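Local coordinates for protein AggB (Escherichia coli, PDB 4PHX) that is the minor subunit of aggregative adherence fimbriae type I, an Ig-like AfaD-family protein probably carried on the fimbriae that enteroaggregative strains use to adhere to host surfaces, at residues V82-Q85 against G86-Q90. Sequence-based numbering, arbitrary orientation.
Sequences VYRQ and GEEKQ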
ATOM      1  N   VAL B  82      15.588  -4.241  23.059  1.00 41.40           N
ATOM      2  CA  VAL B  82      16.179  -3.679  21.853  1.00 47.09           C
ATOM      3  C   VAL B  82      17.383  -2.841  22.265  1.00 47.14           C
ATOM      4  O   VAL B  82      17.431  -2.345  23.384  1.00 43.52           O
ATOM      5  CB  VAL B  82      15.170  -2.884  20.986  1.00 45.40           C
ATOM      6  CG1 VAL B  82      13.997  -3.780  20.569  1.00 39.86           C
ATOM      7  CG2 VAL B  82      14.657  -1.678  21.732  1.00 43.28           C
ATOM      8  N   TYR B  83      18.354  -2.716  21.362  1.00 45.42           N
ATOM      9  CA  TYR B  83      19.662  -2.159  21.684  1.00 43.56           C
ATOM     10  C   TYR B  83      20.134  -1.180  20.606  1.00 47.17           C
ATOM     11  O   TYR B  83      19.573  -1.124  19.509  1.00 46.39           O
ATOM     12  CB  TYR B  83      20.705  -3.280  21.866  1.00 46.79           C
ATOM     13  CG  TYR B  83      21.886  -3.195  20.909  1.00 48.22           C
ATOM     14  CD1 TYR B  83      23.090  -2.619  21.302  1.00 44.54           C
ATOM     15  CD2 TYR B  83      21.793  -3.680  19.609  1.00 53.74           C
ATOM     16  CE1 TYR B  83      24.160  -2.517  20.431  1.00 50.72           C
ATOM     17  CE2 TYR B  83      22.875  -3.591  18.731  1.00 50.92           C
ATOM     18  CZ  TYR B  83      24.051  -3.007  19.149  1.00 53.67           C
ATOM     19  OH  TYR B  83      25.120  -2.908  18.277  1.00 60.67           O
ATOM     20  N   ARG B  84      21.180  -0.430  20.941  1.00 44.40           N
ATOM     21  CA  ARG B  84      21.736   0.612  20.099  1.00 45.06           C
ATOM     22  C   ARG B  84      23.167   0.887  20.587  1.00 50.18           C
ATOM     23  O   ARG B  84      23.391   1.062  21.791  1.00 45.08           O
ATOM     24  CB  ARG B  84      20.881   1.843  20.289  1.00 39.41           C
ATOM     25  CG  ARG B  84      21.296   3.015  19.526  1.00 47.00           C
ATOM     26  CD  ARG B  84      20.433   4.182  19.912  1.00 43.38           C
ATOM     27  NE  ARG B  84      20.423   5.150  18.826  1.00 50.04           N
ATOM     28  CZ  ARG B  84      19.438   5.257  17.940  1.00 53.80           C
ATOM     29  NH1 ARG B  84      18.364   4.472  18.036  1.00 46.59           N
ATOM     30  NH2 ARG B  84      19.515   6.166  16.976  1.00 55.66           N
ATOM     31  N   GLN B  85      24.137   0.892  19.671  1.00 50.11           N
ATOM     32  CA  GLN B  85      25.523   1.199  20.027  1.00 49.59           C
ATOM     33  C   GLN B  85      25.629   2.690  20.166  1.00 49.56           C
ATOM     34  O   GLN B  85      24.797   3.415  19.622  1.00 49.63           O
ATOM     35  CB  GLN B  85      26.502   0.716  18.949  1.00 53.52           C
ATOM     36  CG  GLN B  85      28.001   0.961  19.243  1.00 55.87           C
ATOM     37  CD  GLN B  85      28.704  -0.251  19.851  1.00 65.08           C
ATOM     38  OE1 GLN B  85      28.723  -1.338  19.263  1.00 67.38           O
ATOM     39  NE2 GLN B  85      29.286  -0.068  21.037  1.00 69.62           N
ATOM     40  N   GLY B  86      26.636   3.158  20.900  1.00 47.94           N
ATOM     41  CA  GLY B  86      26.893   4.582  20.969  1.00 50.09           C
ATOM     42  C   GLY B  86      27.427   5.048  22.302  1.00 53.47           C
ATOM     43  O   GLY B  86      27.062   4.522  23.356  1.00 52.83           O
ATOM     44  N   GLU B  87      28.289   6.056  22.257  1.00 51.41           N
ATOM     45  CA  GLU B  87      28.828   6.636  23.482  1.00 55.99           C
ATOM     46  C   GLU B  87      28.101   7.910  23.844  1.00 48.87           C
ATOM     47  O   GLU B  87      28.392   8.514  24.874  1.00 46.13           O
ATOM     48  CB  GLU B  87      30.320   6.938  23.342  1.00 57.16           C
ATOM     49  CG  GLU B  87      31.174   5.726  23.020  1.00 60.25           C
ATOM     50  CD  GLU B  87      32.607   6.112  22.709  1.00 65.85           C
ATOM     51  OE1 GLU B  87      33.293   5.325  22.023  1.00 67.22           O
ATOM     52  OE2 GLU B  87      33.042   7.203  23.152  1.00 63.73           O
ATOM     53  N   GLU B  88      27.165   8.332  22.999  1.00 44.65           N
ATOM     54  CA  GLU B  88      26.487   9.591  23.256  1.00 43.91           C
ATOM     55  C   GLU B  88      25.651   9.512  24.517  1.00 43.51           C
ATOM     56  O   GLU B  88      25.228   8.451  24.946  1.00 46.68           O
ATOM     57  CB  GLU B  88      25.640  10.069  22.061  1.00 48.38           C
ATOM     58  CG  GLU B  88      24.351   9.323  21.852  1.00 41.14           C
ATOM     59  CD  GLU B  88      24.525   8.199  20.863  1.00 53.52           C
ATOM     60  OE1 GLU B  88      25.560   8.200  20.149  1.00 57.38           O
ATOM     61  OE2 GLU B  88      23.638   7.316  20.796  1.00 50.62           O
ATOM     62  N   LYS B  89      25.402  10.663  25.092  1.00 37.16           N
ATOM     63  CA  LYS B  89      24.888  10.744  26.432  1.00 42.70           C
ATOM     64  C   LYS B  89      23.448  10.253  26.593  1.00 47.09           C
ATOM     65  O   LYS B  89      23.080   9.765  27.648  1.00 45.71           O
ATOM     66  CB  LYS B  89      25.055  12.170  26.936  1.00 48.01           C
ATOM     67  CG  LYS B  89      24.375  13.274  26.091  1.00 57.12           C
ATOM     68  CD  LYS B  89      24.939  13.532  24.656  1.00 55.86           C
ATOM     69  CE  LYS B  89      26.410  13.888  24.619  1.00 47.10           C
ATOM     70  NZ  LYS B  89      26.861  13.741  23.227  1.00 45.85           N
ATOM     71  N   GLN B  90      22.621  10.384  25.567  1.00 46.28           N
ATOM     72  CA  GLN B  90      21.249   9.928  25.714  1.00 42.65           C
ATOM     73  C   GLN B  90      20.658   9.429  24.418  1.00 40.81           C
ATOM     74  O   GLN B  90      21.269   9.574  23.373  1.00 41.94           O
ATOM     75  CB  GLN B  90      20.369  10.986  26.373  1.00 40.97           C
ATOM     76  CG  GLN B  90      19.964  12.096  25.471  1.00 44.87           C
ATOM     77  CD  GLN B  90      21.117  12.962  25.072  1.00 54.95           C
ATOM     78  OE1 GLN B  90      21.811  12.683  24.082  1.00 57.04           O
ATOM     79  NE2 GLN B  90      21.341  14.033  25.837  1.00 57.84           N
TER
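The guanidinium of R84 and the carboxylate of E88 are the flat groups that approach each other as the chain leaves strand 82-85. OE2 of E88 lies at the NE edge of the guanidinium, near its plane and 4.3 Å from NE of R84, beyond salt-bridge range, while the carboxylate itself stands nearly perpendicular to that plane. The indole of W71 makes a cation-pi contact with the same guanidinium, and NH1 of R84 is hydrogen-bonded to the carbonyl of G69. The arginine chain is extended through NE, its CG opposite the backbone N (chi1 179°), after which chi4 (100°) turns the guanidinium. E88 instead turns back from the loop, with chi1 75° and a bend at chi2. G86, the first residue after the strand, has backbone angles, phi positive, that suit glycine; its backbone is hydrogen-bonded to D33. Here the sandwich passes from one sheet to the other: strand 82-85, paired with 34-39, ends and a short surface loop leads into strand 90-97 of the facing sheet. Chemically, the contact amounts to a loose electrostatic attraction, probably softened by solvent, while the firmer hold on the arginine comes from G69 and W71.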